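Local structure of putative redox protein (Lactobacillus casei, 2QL8) at residues A[16-19]-A[25-28]; A[37-42]-A[47-52]; A[54-59]-A[79-84]; A[84-87]-A[92-95]; A[116-119]-A[123-126]. The protein probably acts as a thiol-dependent redox protein of the OsmC/Ohr family, whose characterised members reduce peroxides. All coordinates share one frame; numbering follows the deposited sequence.

In the fold
Interactions 2, 3 and 4 form one continuous run of contacts around helix 48-70 and the hairpin of strands 77-88 and 91-102. Interactions 3 and 4 share Ala84, and Glu49 of interaction 2 joins both neighbours, its OE2 lying 3.2 Å from Phe94 CE1 of interaction 4. Interaction 5 packs on interaction 3, where Leu56 CD1 lies 3.7 Å from Val123 CG1. Interaction 1 stands apart, its centre about 26 Å from that of interaction 5, yet every contact reaches the second subunit. Benzoic acid marks the pocket beside Tyr92 of interaction 4, and Arg120 of the second subunit binds it. This is a dimer-built site, illustrating how intertwined folds share their pockets.

Interaction 1 (A[16-19]-A[25-28]); sequences AIND and HAYI
Tyr27 and Ile17 meet because of their first torsions: at chi1 64° the Tyr27 ring is held between its own backbone N and carbonyl carbon, which swings it across toward the partner strand, while Ile17 (chi1 -62°) sends CG2 anti to its N and CG1 beside it. The two side chains then run alongside one another, pointing the same way. Ile17 CB sits over one face of the ring, 4.2 Å from its centroid, a CH-pi contact offset toward the rim. Farther out, the CG2 branch of Ile17 approaches Tyr27 OH at 3.8 Å, and Asp19 OD1 lies at the ring edge, near its plane.

Beneath this pair the backbone does the joining. Ile17 and Tyr27 form an antiparallel hydrogen-bonded pair, with Ile17 N to Tyr27 O at 2.8 Å and Tyr27 N to Ile17 O at 2.9 Å, both nearly straight. Ala26 CA adds a CA-H...O contact to Ile17 O. Past the bridge the strands part, and Asp19 N donates to a water (3.0 Å) that also lies close to His25 O. Ala16 CB touches Ile28 CD1 at 3.7 Å, whereas Asn18 ND2 packs beside Ala26 CB.

This is a beta hairpin made of strands 12-18 and 24-27. Asn18 OD1 accepts from Glu20 N in the connecting loop. Strand 33-36 pairs antiparallel alongside 24-27, with backbone bonding between Ala26 and Val34. Residues 16-18 themselves also pair antiparallel with a strand of the second subunit, and Thr58 OG1 of the second subunit is hydrogen-bonded to Asn18 ND2.

Interaction 2 (A[37-42]-A[47-52]); sequences SSPMND and NPEQLL. With EDO (1,2-ethanediol), chain I.
The amide of Asn47 presents one face to Pro39, whose CB lies above the amide plane and 3.8 Å from ND2. The carboxylate of Glu49 is approached more obliquely: Pro39 CG comes to 3.7 Å from OE2, the proline ring and the glutamate crossing at about a right angle. A 1,2-ethanediol molecule, probably from the crystallisation liquor, also reaches this carboxylate and donates from O1 to OE2 at 2.6 Å.

Asn47 is the N-cap of helix 48-70. With its side-chain CG between backbone N and carbonyl carbon (chi1 53°), OD1 turns back to accept from Gln50 N at 2.8 Å, the donor tilted 20° from the carbonyl plane. The cap thus fixes the rotation of the amide, leaving ND2 directed to the loop. There it donates to a water at 2.9 Å, which lies close to Ser37 O, and to Tyr12 OH of the second subunit.

On the loop side, Ser38 to Asn41 make a type I beta turn. An ST turn braces it, Ser38 OG accepting from the N of Met40, a selenomethionine, at 3.0 Å. Glu23 accepts from Ser38 N and Asn41 ND2, tying the loop to the preceding hairpin.

Interaction 3 (A[54-59]-A[79-84]); sequences LSLSTC and VRVKVA
Ser57 and Val79 bring the two backbones closest, their CA atoms 5.4 Å apart, where helix 54-59 crosses strand 79-84 at an axis separation of 7.5 Å. The N-to-C directions are 155° apart, so the helix runs nearly antiparallel to the strand beneath it. The approach is close because the residue nearest the strand here is a small serine.

Val81 packs against Leu56 and Ser57. Its CG2 branch, anti to its carbonyl carbon, enters the space between these two consecutive helical residues: it lies 3.6 Å from Ser57 N and 3.8 Å from Ser57 CB. With CG anti to its backbone N (chi1 -180°), Leu56 extends toward the strand, and Leu56 CD2 sits across both methyls of Val81, 3.9 Å from CG2 and as far from CG1, the two side chains crossing at about a right angle. Val79 packs on Ser57 too, its CB 3.9 Å from Ser57 O and its CG1 against Ser57 CA. The polar end of Ser57 is spent within the helix, OG being bonded to Gly53 O. In the same helix, Leu54 O accepts from both Thr58 N and Thr58 OG1, the latter at 2.8 Å.

No hydrogen bond crosses the contact; it is an apolar alpha-beta interface, its centre about 4 Å from the centre of the chain. Val96 of strand 91-102 touches both Leu56 and Val81. Cys59 packs on Cys121, consistent with the cysteine pair of OsmC/Ohr peroxidases. Val123 of helix 122-127 covers Leu56, and residues 79-84 pair antiparallel with a strand of the second subunit, so the sheet runs on across the interface.

Interaction 4 (A[84-87]-A[92-95]); sequences AFIG and YQFL. With BEZ (benzoic acid), chain J; EDO (1,2-ethanediol), chain K.
Phe85 is the bump that fills the angle between Tyr92 and Phe94. Its ring tip leans over the tyrosine, with Phe85 CZ above one face toward the rim and Phe85 CE1 3.5 Å from Tyr92 CD1. The two planes are 35° apart and the rings meet obliquely. The neighbouring atom Phe85 CD1 meets the edge of the Phe94 ring, 3.7 Å from Phe94 CE1. Phe85 can sit there because its CG is anti to the backbone N (chi1 177°), which lays the ring across toward the partner strand.

On the face carrying Ala84, Ile86, Gln93 and Leu95 the contacts are between aliphatic carbons. Ile86 CD1 lies 3.9 Å from Leu95 CD2, the two side chains crossing at about a right angle, and Ile86 CG1 nestles against Gln93 CB at 3.8 Å. The small Ala84 lies beside Leu95, its CB 4.1 Å from Leu95 CB. Backbone bonds in both directions join Ala84 with Leu95 and Ile86 with Gln93, and Phe85 and Phe94 form the non-hydrogen-bonded pair between them.

Tyr92 also shapes the ligand pocket: the carboxyl carbon C of benzoic acid lies at the edge of the ring, 3.6 Å from CD2. The acid is hydrogen-bonded to Ala90 N and to Arg120 NH2 of the second subunit.

This is the turn end of the hairpin formed by strands 77-88 and 91-102. Helix 48-70 packs on its aromatic face through Pro48 and Glu49, and Trp7 of the second subunit touches Ala84 and Leu95.

Interaction 5 (A[116-119]-A[123-126]); sequences EIEN and VSKL
Polar contact begins with Ser124, whose OG lies 3.0 Å from Glu118 O, at the last turn of the preceding helix. This OG, anti to its backbone N (chi1 -177°), points back at the carbonyl and is also hydrogen-bonded to Tyr133 OH. A water makes the second polar link, donating to Asn119 O at 3.2 Å and accepting from Lys125 NZ at 2.8 Å.

The two segments belong to consecutive helices, 107-120 and 122-127, between which the chain bends sharply. At such a helix end the carbonyls lack their usual partners further along the same helix, and here side chains and water from the next helix come up to them. Arg120 and Pro122, at the bend, line a benzoic acid pocket.

Among the carbon contacts the closest is Lys125 CE, 3.2 Å from Asn119 O, reached because the lysine chain runs extended past Asn119. The ammonium end then continues to Tyr92 O of the second subunit, to which NZ donates. Glu118 contributes its own methylene, CG lying 3.9 Å from Ser124 OG.

Interaction 1 (A[16-19]-A[25-28])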
# COMPACT_ATOMS: atom_id res chain seq x y z
N ALA A 16 -7.10 -6.14 -6.66
CA ALA A 16 -7.39 -6.50 -5.26
C ALA A 16 -8.83 -6.10 -4.97
O ALA A 16 -9.29 -5.02 -5.39
CB ALA A 16 -6.46 -5.78 -4.31
N ILE A 17 -9.55 -6.95 -4.24
CA ILE A 17 -10.94 -6.69 -3.89
C ILE A 17 -11.15 -6.78 -2.38
O ILE A 17 -10.59 -7.69 -1.72
CB ILE A 17 -11.88 -7.67 -4.63
CG1 ILE A 17 -11.78 -7.47 -6.16
CG2 ILE A 17 -13.33 -7.52 -4.12
CD1 ILE A 17 -12.57 -8.50 -7.04
N ASN A 18 -11.98 -5.88 -1.86
CA ASN A 18 -12.55 -6.08 -0.53
C ASN A 18 -14.05 -5.78 -0.65
O ASN A 18 -14.47 -4.67 -0.97
CB ASN A 18 -11.87 -5.21 0.53
CG ASN A 18 -12.30 -5.56 1.94
OD1 ASN A 18 -13.47 -5.87 2.20
ND2 ASN A 18 -11.36 -5.49 2.85
N ASP A 19 -14.85 -6.80 -0.39
CA ASP A 19 -16.31 -6.65 -0.40
C ASP A 19 -17.00 -7.09 0.88
O ASP A 19 -18.21 -7.36 0.89
CB ASP A 19 -16.84 -7.33 -1.64
CG ASP A 19 -16.63 -8.82 -1.66
OD1 ASP A 19 -16.18 -9.45 -0.68
OD2 ASP A 19 -16.94 -9.40 -2.72
N HIS A 25 -12.17 -9.84 4.93
CA HIS A 25 -11.05 -10.31 4.13
C HIS A 25 -10.86 -9.37 2.97
O HIS A 25 -11.77 -8.64 2.58
CB HIS A 25 -11.27 -11.70 3.56
CG HIS A 25 -11.62 -12.73 4.59
ND1 HIS A 25 -12.89 -12.86 5.12
CD2 HIS A 25 -10.87 -13.71 5.17
CE1 HIS A 25 -12.89 -13.85 6.01
NE2 HIS A 25 -11.68 -14.39 6.04
N ALA A 26 -9.66 -9.44 2.40
CA ALA A 26 -9.32 -8.78 1.14
C ALA A 26 -8.55 -9.82 0.34
O ALA A 26 -7.88 -10.68 0.92
CB ALA A 26 -8.45 -7.53 1.38
N TYR A 27 -8.69 -9.78 -0.98
CA TYR A 27 -8.02 -10.76 -1.81
C TYR A 27 -7.65 -10.28 -3.18
O TYR A 27 -8.22 -9.38 -3.73
CB TYR A 27 -8.87 -12.03 -1.93
CG TYR A 27 -10.20 -11.82 -2.64
CD1 TYR A 27 -11.30 -11.35 -1.95
CD2 TYR A 27 -10.35 -12.08 -3.99
CE1 TYR A 27 -12.53 -11.17 -2.60
CE2 TYR A 27 -11.54 -11.89 -4.64
CZ TYR A 27 -12.64 -11.44 -3.93
OH TYR A 27 -13.86 -11.29 -4.60
N ILE A 28 -6.63 -10.94 -3.70
CA ILE A 28 -6.22 -10.84 -5.09
C ILE A 28 -6.97 -11.97 -5.82
O ILE A 28 -6.78 -13.14 -5.49
CB ILE A 28 -4.69 -11.08 -5.25
CG1 ILE A 28 -3.86 -10.14 -4.35
CG2 ILE A 28 -4.25 -11.00 -6.71
CD1 ILE A 28 -4.15 -8.65 -4.57
O HOH W 1 -13.19 -6.79 4.88
O HOH W 2 -13.38 -9.25 0.45

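Interaction 2 (A[37-42]-A[47-52])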
# COMPACT_ATOMS: atom_id res chain seq x y z
N SER A 37 -9.23 -7.08 9.87
CA SER A 37 -9.98 -6.63 11.04
C SER A 37 -9.56 -5.23 11.41
O SER A 37 -8.53 -4.71 10.96
CB SER A 37 -9.81 -7.58 12.23
OG SER A 37 -8.47 -7.66 12.69
N SER A 38 -10.38 -4.57 12.22
CA SER A 38 -10.06 -3.22 12.66
C SER A 38 -8.76 -3.24 13.43
O SER A 38 -8.58 -4.09 14.31
CB SER A 38 -11.12 -2.68 13.61
OG SER A 38 -10.73 -1.41 14.08
N PRO A 39 -7.88 -2.26 13.18
CA PRO A 39 -6.67 -2.20 14.00
C PRO A 39 -6.96 -1.83 15.47
O PRO A 39 -6.09 -1.99 16.32
CB PRO A 39 -5.84 -1.10 13.35
CG PRO A 39 -6.81 -0.22 12.69
CD PRO A 39 -7.92 -1.18 12.19
N MSE A 40 -8.18 -1.32 15.72
CA MSE A 40 -8.57 -0.82 17.06
C MSE A 40 -9.07 -1.92 17.98
O MSE A 40 -9.40 -1.63 19.13
CB MSE A 40 -9.60 0.29 16.95
CG MSE A 40 -9.15 1.52 16.16
SE MSE A 40 -7.36 2.16 16.63
CE MSE A 40 -7.83 2.94 18.32
N ASN A 41 -9.10 -3.17 17.54
CA ASN A 41 -9.40 -4.28 18.44
C ASN A 41 -8.30 -5.33 18.37
O ASN A 41 -7.34 -5.17 17.61
CB ASN A 41 -10.78 -4.86 18.12
CG ASN A 41 -10.87 -5.48 16.72
OD1 ASN A 41 -9.98 -6.22 16.30
ND2 ASN A 41 -11.98 -5.23 16.03
N ASP A 42 -8.45 -6.41 19.16
CA ASP A 42 -7.46 -7.46 19.26
C ASP A 42 -7.79 -8.69 18.43
O ASP A 42 -7.19 -9.76 18.59
CB ASP A 42 -7.27 -7.86 20.73
CG ASP A 42 -8.55 -8.40 21.38
OD1 ASP A 42 -9.57 -8.68 20.69
OD2 ASP A 42 -8.52 -8.54 22.64
N ASN A 47 -4.71 -5.29 8.26
CA ASN A 47 -5.37 -3.99 8.10
C ASN A 47 -4.61 -3.16 7.09
O ASN A 47 -3.52 -3.57 6.63
CB ASN A 47 -5.46 -3.29 9.49
CG ASN A 47 -4.11 -3.20 10.19
OD1 ASN A 47 -3.18 -2.62 9.64
ND2 ASN A 47 -4.00 -3.79 11.42
N PRO A 48 -5.20 -2.05 6.64
CA PRO A 48 -4.52 -1.24 5.61
C PRO A 48 -3.14 -0.71 5.99
O PRO A 48 -2.27 -0.57 5.11
CB PRO A 48 -5.50 -0.10 5.37
CG PRO A 48 -6.84 -0.69 5.71
CD PRO A 48 -6.56 -1.53 6.93
N GLU A 49 -2.95 -0.43 7.27
CA GLU A 49 -1.69 0.08 7.79
C GLU A 49 -0.59 -0.96 7.59
O GLU A 49 0.48 -0.69 7.02
CB GLU A 49 -1.84 0.41 9.27
CG GLU A 49 -2.76 1.62 9.58
CD GLU A 49 -4.25 1.25 9.81
OE1 GLU A 49 -4.70 0.14 9.38
OE2 GLU A 49 -4.96 2.08 10.44
N GLN A 50 -0.88 -2.19 8.02
CA GLN A 50 0.05 -3.30 7.86
C GLN A 50 0.33 -3.58 6.37
O GLN A 50 1.48 -3.81 5.95
CB GLN A 50 -0.46 -4.56 8.53
CG GLN A 50 -0.43 -4.50 10.07
CD GLN A 50 -0.88 -5.79 10.73
OE1 GLN A 50 -1.24 -6.76 10.06
NE2 GLN A 50 -0.85 -5.80 12.08
N LEU A 51 -0.74 -3.64 5.58
CA LEU A 51 -0.63 -3.98 4.16
C LEU A 51 0.21 -2.94 3.43
O LEU A 51 1.05 -3.29 2.58
CB LEU A 51 -2.02 -4.18 3.55
CG LEU A 51 -2.73 -5.47 3.99
CD1 LEU A 51 -4.27 -5.32 3.75
CD2 LEU A 51 -2.12 -6.69 3.29
N LEU A 52 0.00 -1.67 3.74
CA LEU A 52 0.84 -0.59 3.21
C LEU A 52 2.30 -0.71 3.60
O LEU A 52 3.20 -0.58 2.77
CB LEU A 52 0.30 0.77 3.59
CG LEU A 52 1.05 2.02 3.13
CD1 LEU A 52 1.14 2.02 1.57
CD2 LEU A 52 0.45 3.34 3.62
C1 EDO I . -8.40 2.73 9.58
O1 EDO I . -7.45 1.70 9.88
C2 EDO I . -8.57 2.98 8.09
O2 EDO I . -9.10 1.83 7.42
O HOH W 3 -6.13 -5.63 12.27

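Interaction 3 (A[54-59]-A[79-84])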
# COMPACT_ATOMS: atom_id res chain seq x y z
N LEU A 54 3.85 -3.52 4.42
CA LEU A 54 4.34 -4.67 3.67
C LEU A 54 4.65 -4.30 2.22
O LEU A 54 5.66 -4.72 1.66
CB LEU A 54 3.36 -5.86 3.74
CG LEU A 54 3.15 -6.54 5.11
CD1 LEU A 54 1.89 -7.43 5.14
CD2 LEU A 54 4.43 -7.33 5.52
N SER A 55 3.76 -3.52 1.61
CA SER A 55 3.99 -3.05 0.24
C SER A 55 5.27 -2.21 0.12
O SER A 55 6.15 -2.48 -0.74
CB SER A 55 2.79 -2.24 -0.27
OG SER A 55 3.03 -1.73 -1.57
N LEU A 56 5.37 -1.16 0.93
CA LEU A 56 6.51 -0.23 0.85
C LEU A 56 7.83 -0.90 1.23
O LEU A 56 8.84 -0.71 0.56
CB LEU A 56 6.26 1.00 1.70
CG LEU A 56 7.37 2.07 1.70
CD1 LEU A 56 7.68 2.60 0.28
CD2 LEU A 56 7.03 3.19 2.67
N SER A 57 7.84 -1.65 2.32
CA SER A 57 9.07 -2.35 2.72
C SER A 57 9.57 -3.25 1.60
O SER A 57 10.78 -3.31 1.31
CB SER A 57 8.87 -3.10 4.06
OG SER A 57 7.93 -4.17 3.96
N THR A 58 8.65 -3.99 0.97
CA THR A 58 9.01 -4.91 -0.12
C THR A 58 9.52 -4.15 -1.33
O THR A 58 10.52 -4.57 -1.95
CB THR A 58 7.83 -5.85 -0.45
OG1 THR A 58 7.49 -6.60 0.72
CG2 THR A 58 8.15 -6.79 -1.60
N CYS A 59 8.84 -3.06 -1.66
CA CYS A 59 9.24 -2.28 -2.83
C CYS A 59 10.62 -1.61 -2.62
O CYS A 59 11.51 -1.65 -3.51
CB CYS A 59 8.20 -1.24 -3.19
SG CYS A 59 8.31 -0.61 -4.86
N VAL A 79 14.78 -3.36 5.09
CA VAL A 79 13.90 -2.19 5.23
C VAL A 79 12.83 -2.51 6.28
O VAL A 79 12.23 -3.59 6.25
CB VAL A 79 13.24 -1.81 3.87
CG1 VAL A 79 12.31 -0.60 4.02
CG2 VAL A 79 14.33 -1.57 2.79
N ARG A 80 12.59 -1.54 7.15
CA ARG A 80 11.49 -1.58 8.11
C ARG A 80 10.64 -0.35 7.90
O ARG A 80 11.15 0.76 7.80
CB ARG A 80 12.07 -1.56 9.54
CG ARG A 80 10.95 -1.50 10.57
CD ARG A 80 11.49 -1.85 11.95
NE ARG A 80 12.38 -0.82 12.46
CZ ARG A 80 12.83 -0.83 13.72
NH1 ARG A 80 12.47 -1.82 14.53
NH2 ARG A 80 13.66 0.13 14.17
N VAL A 81 9.32 -0.53 7.83
CA VAL A 81 8.41 0.58 7.65
C VAL A 81 7.45 0.58 8.84
O VAL A 81 6.80 -0.43 9.11
CB VAL A 81 7.63 0.48 6.30
CG1 VAL A 81 6.52 1.54 6.21
CG2 VAL A 81 8.61 0.55 5.10
N LYS A 82 7.34 1.76 9.46
CA LYS A 82 6.34 1.96 10.51
C LYS A 82 5.20 2.79 9.94
O LYS A 82 5.42 3.76 9.22
CB LYS A 82 6.97 2.66 11.73
CG LYS A 82 6.05 2.76 12.96
CD LYS A 82 6.80 3.44 14.09
CE LYS A 82 5.98 3.53 15.38
NZ LYS A 82 6.89 3.88 16.53
N VAL A 83 3.97 2.37 10.24
CA VAL A 83 2.78 3.11 9.80
C VAL A 83 1.94 3.41 11.05
O VAL A 83 1.69 2.51 11.85
CB VAL A 83 1.93 2.31 8.77
CG1 VAL A 83 0.70 3.12 8.31
CG2 VAL A 83 2.81 1.90 7.57
N ALA A 84 1.56 4.68 11.18
CA ALA A 84 0.69 5.16 12.26
C ALA A 84 -0.67 5.59 11.70
O ALA A 84 -0.76 6.18 10.63
CB ALA A 84 1.36 6.32 12.99

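Interaction 4 (A[84-87]-A[92-95])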
# COMPACT_ATOMS: atom_id res chain seq x y z
N ALA A 84 1.56 4.68 11.18
CA ALA A 84 0.69 5.16 12.26
C ALA A 84 -0.67 5.59 11.70
O ALA A 84 -0.76 6.18 10.63
CB ALA A 84 1.36 6.32 12.99
N PHE A 85 -1.72 5.30 12.48
CA PHE A 85 -3.09 5.73 12.23
C PHE A 85 -3.34 6.88 13.22
O PHE A 85 -3.13 6.69 14.44
CB PHE A 85 -4.01 4.54 12.51
CG PHE A 85 -5.52 4.80 12.36
CD1 PHE A 85 -6.05 5.53 11.35
CD2 PHE A 85 -6.39 4.25 13.30
CE1 PHE A 85 -7.44 5.67 11.20
CE2 PHE A 85 -7.75 4.40 13.17
CZ PHE A 85 -8.27 5.14 12.14
N ILE A 86 -3.75 8.02 12.72
CA ILE A 86 -3.97 9.23 13.50
C ILE A 86 -5.30 9.90 13.13
O ILE A 86 -5.89 9.67 12.07
CB ILE A 86 -2.82 10.26 13.33
CG1 ILE A 86 -2.77 10.88 11.93
CG2 ILE A 86 -1.46 9.59 13.68
CD1 ILE A 86 -1.79 12.02 11.76
N GLY A 87 -5.81 10.74 14.06
CA GLY A 87 -6.89 11.67 13.76
C GLY A 87 -8.20 11.34 14.48
O GLY A 87 -8.21 10.78 15.57
N TYR A 92 -9.15 11.20 9.43
CA TYR A 92 -8.11 10.22 9.72
C TYR A 92 -7.00 10.29 8.69
O TYR A 92 -7.22 10.64 7.51
CB TYR A 92 -8.63 8.79 9.73
CG TYR A 92 -9.59 8.45 10.85
CD1 TYR A 92 -9.18 8.51 12.18
CD2 TYR A 92 -10.90 8.10 10.58
CE1 TYR A 92 -10.05 8.18 13.20
CE2 TYR A 92 -11.77 7.78 11.59
CZ TYR A 92 -11.35 7.81 12.91
OH TYR A 92 -12.26 7.53 13.94
N GLN A 93 -5.79 10.00 9.15
CA GLN A 93 -4.63 9.92 8.25
C GLN A 93 -3.74 8.76 8.65
O GLN A 93 -3.83 8.26 9.77
CB GLN A 93 -3.81 11.19 8.29
CG GLN A 93 -4.52 12.44 7.89
CD GLN A 93 -3.60 13.62 7.91
OE1 GLN A 93 -2.73 13.74 7.05
NE2 GLN A 93 -3.76 14.50 8.90
N PHE A 94 -2.86 8.35 7.71
CA PHE A 94 -1.75 7.47 8.01
C PHE A 94 -0.44 8.28 7.90
O PHE A 94 -0.29 9.14 7.00
CB PHE A 94 -1.64 6.30 7.04
CG PHE A 94 -2.73 5.28 7.13
CD1 PHE A 94 -3.74 5.30 8.10
CD2 PHE A 94 -2.77 4.26 6.20
CE1 PHE A 94 -4.71 4.33 8.12
CE2 PHE A 94 -3.79 3.30 6.22
CZ PHE A 94 -4.75 3.37 7.18
N LEU A 95 0.49 7.97 8.80
CA LEU A 95 1.89 8.43 8.70
C LEU A 95 2.75 7.23 8.39
O LEU A 95 2.50 6.13 8.87
CB LEU A 95 2.37 9.04 10.03
CG LEU A 95 1.53 10.20 10.60
CD1 LEU A 95 2.08 10.52 12.01
CD2 LEU A 95 1.45 11.44 9.72
C BEZ J . -13.80 7.87 8.50
O1 BEZ J . -13.49 8.71 7.83
O2 BEZ J . -14.65 8.11 9.46
C1 BEZ J . -13.19 6.54 8.25
C2 BEZ J . -12.06 6.40 7.33
C3 BEZ J . -11.52 5.15 7.26
C4 BEZ J . -12.08 4.04 7.95
C5 BEZ J . -13.21 4.18 8.80
C6 BEZ J . -13.76 5.45 8.96
C1 EDO K . -2.46 17.75 10.18
O1 EDO K . -1.94 16.65 9.46
C2 EDO K . -2.50 18.87 9.19
O2 EDO K . -1.88 18.35 8.01

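Interaction 5 (A[116-119]-A[123-126])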
# COMPACT_ATOMS: atom_id res chain seq x y z
N GLU A 116 19.13 6.94 -3.31
CA GLU A 116 18.89 6.34 -4.63
C GLU A 116 17.52 5.65 -4.65
O GLU A 116 16.73 5.83 -5.57
CB GLU A 116 19.95 5.28 -5.01
CG GLU A 116 21.27 5.82 -5.63
CD GLU A 116 22.05 4.73 -6.35
OE1 GLU A 116 21.60 4.20 -7.40
OE2 GLU A 116 23.11 4.36 -5.80
N ILE A 117 17.27 4.82 -3.62
CA ILE A 117 16.03 4.02 -3.60
C ILE A 117 14.80 4.91 -3.34
O ILE A 117 13.72 4.67 -3.87
CB ILE A 117 16.07 2.75 -2.71
CG1 ILE A 117 15.97 3.08 -1.20
CG2 ILE A 117 17.30 1.84 -3.05
CD1 ILE A 117 15.99 1.83 -0.30
N GLU A 118 14.98 5.95 -2.54
CA GLU A 118 13.88 6.89 -2.28
C GLU A 118 13.34 7.48 -3.58
O GLU A 118 12.11 7.60 -3.75
CB GLU A 118 14.36 8.04 -1.38
CG GLU A 118 13.27 9.04 -1.02
CD GLU A 118 13.79 10.23 -0.21
OE1 GLU A 118 15.02 10.37 0.03
OE2 GLU A 118 12.92 11.04 0.16
N ASN A 119 14.26 7.78 -4.52
CA ASN A 119 13.93 8.36 -5.80
C ASN A 119 13.39 7.37 -6.82
O ASN A 119 12.77 7.78 -7.79
CB ASN A 119 15.16 9.02 -6.41
CG ASN A 119 15.57 10.27 -5.68
OD1 ASN A 119 14.73 10.95 -5.07
ND2 ASN A 119 16.88 10.59 -5.74
N VAL A 123 6.56 2.84 -4.83
CA VAL A 123 5.63 3.16 -3.73
C VAL A 123 6.11 4.45 -3.04
O VAL A 123 5.32 5.31 -2.69
CB VAL A 123 5.43 1.98 -2.74
CG1 VAL A 123 4.44 2.41 -1.60
CG2 VAL A 123 4.91 0.71 -3.48
N SER A 124 7.43 4.58 -2.89
CA SER A 124 8.00 5.78 -2.34
C SER A 124 7.59 7.01 -3.18
O SER A 124 7.20 8.05 -2.65
CB SER A 124 9.52 5.56 -2.23
OG SER A 124 10.21 6.63 -1.64
N LYS A 125 7.65 6.86 -4.51
CA LYS A 125 7.25 7.95 -5.39
C LYS A 125 5.76 8.31 -5.20
O LYS A 125 5.39 9.48 -5.24
CB LYS A 125 7.52 7.59 -6.85
CG LYS A 125 8.96 7.52 -7.23
CD LYS A 125 8.96 7.16 -8.78
CE LYS A 125 10.15 6.66 -9.26
NZ LYS A 125 10.07 6.53 -10.71
N LEU A 126 4.88 7.31 -5.00
CA LEU A 126 3.45 7.59 -4.80
C LEU A 126 3.24 8.40 -3.52
O LEU A 126 2.30 9.17 -3.47
CB LEU A 126 2.65 6.30 -4.67
CG LEU A 126 2.50 5.48 -5.97
CD1 LEU A 126 1.75 4.15 -5.65
CD2 LEU A 126 1.85 6.24 -7.12
O HOH W 4 12.79 6.98 -10.87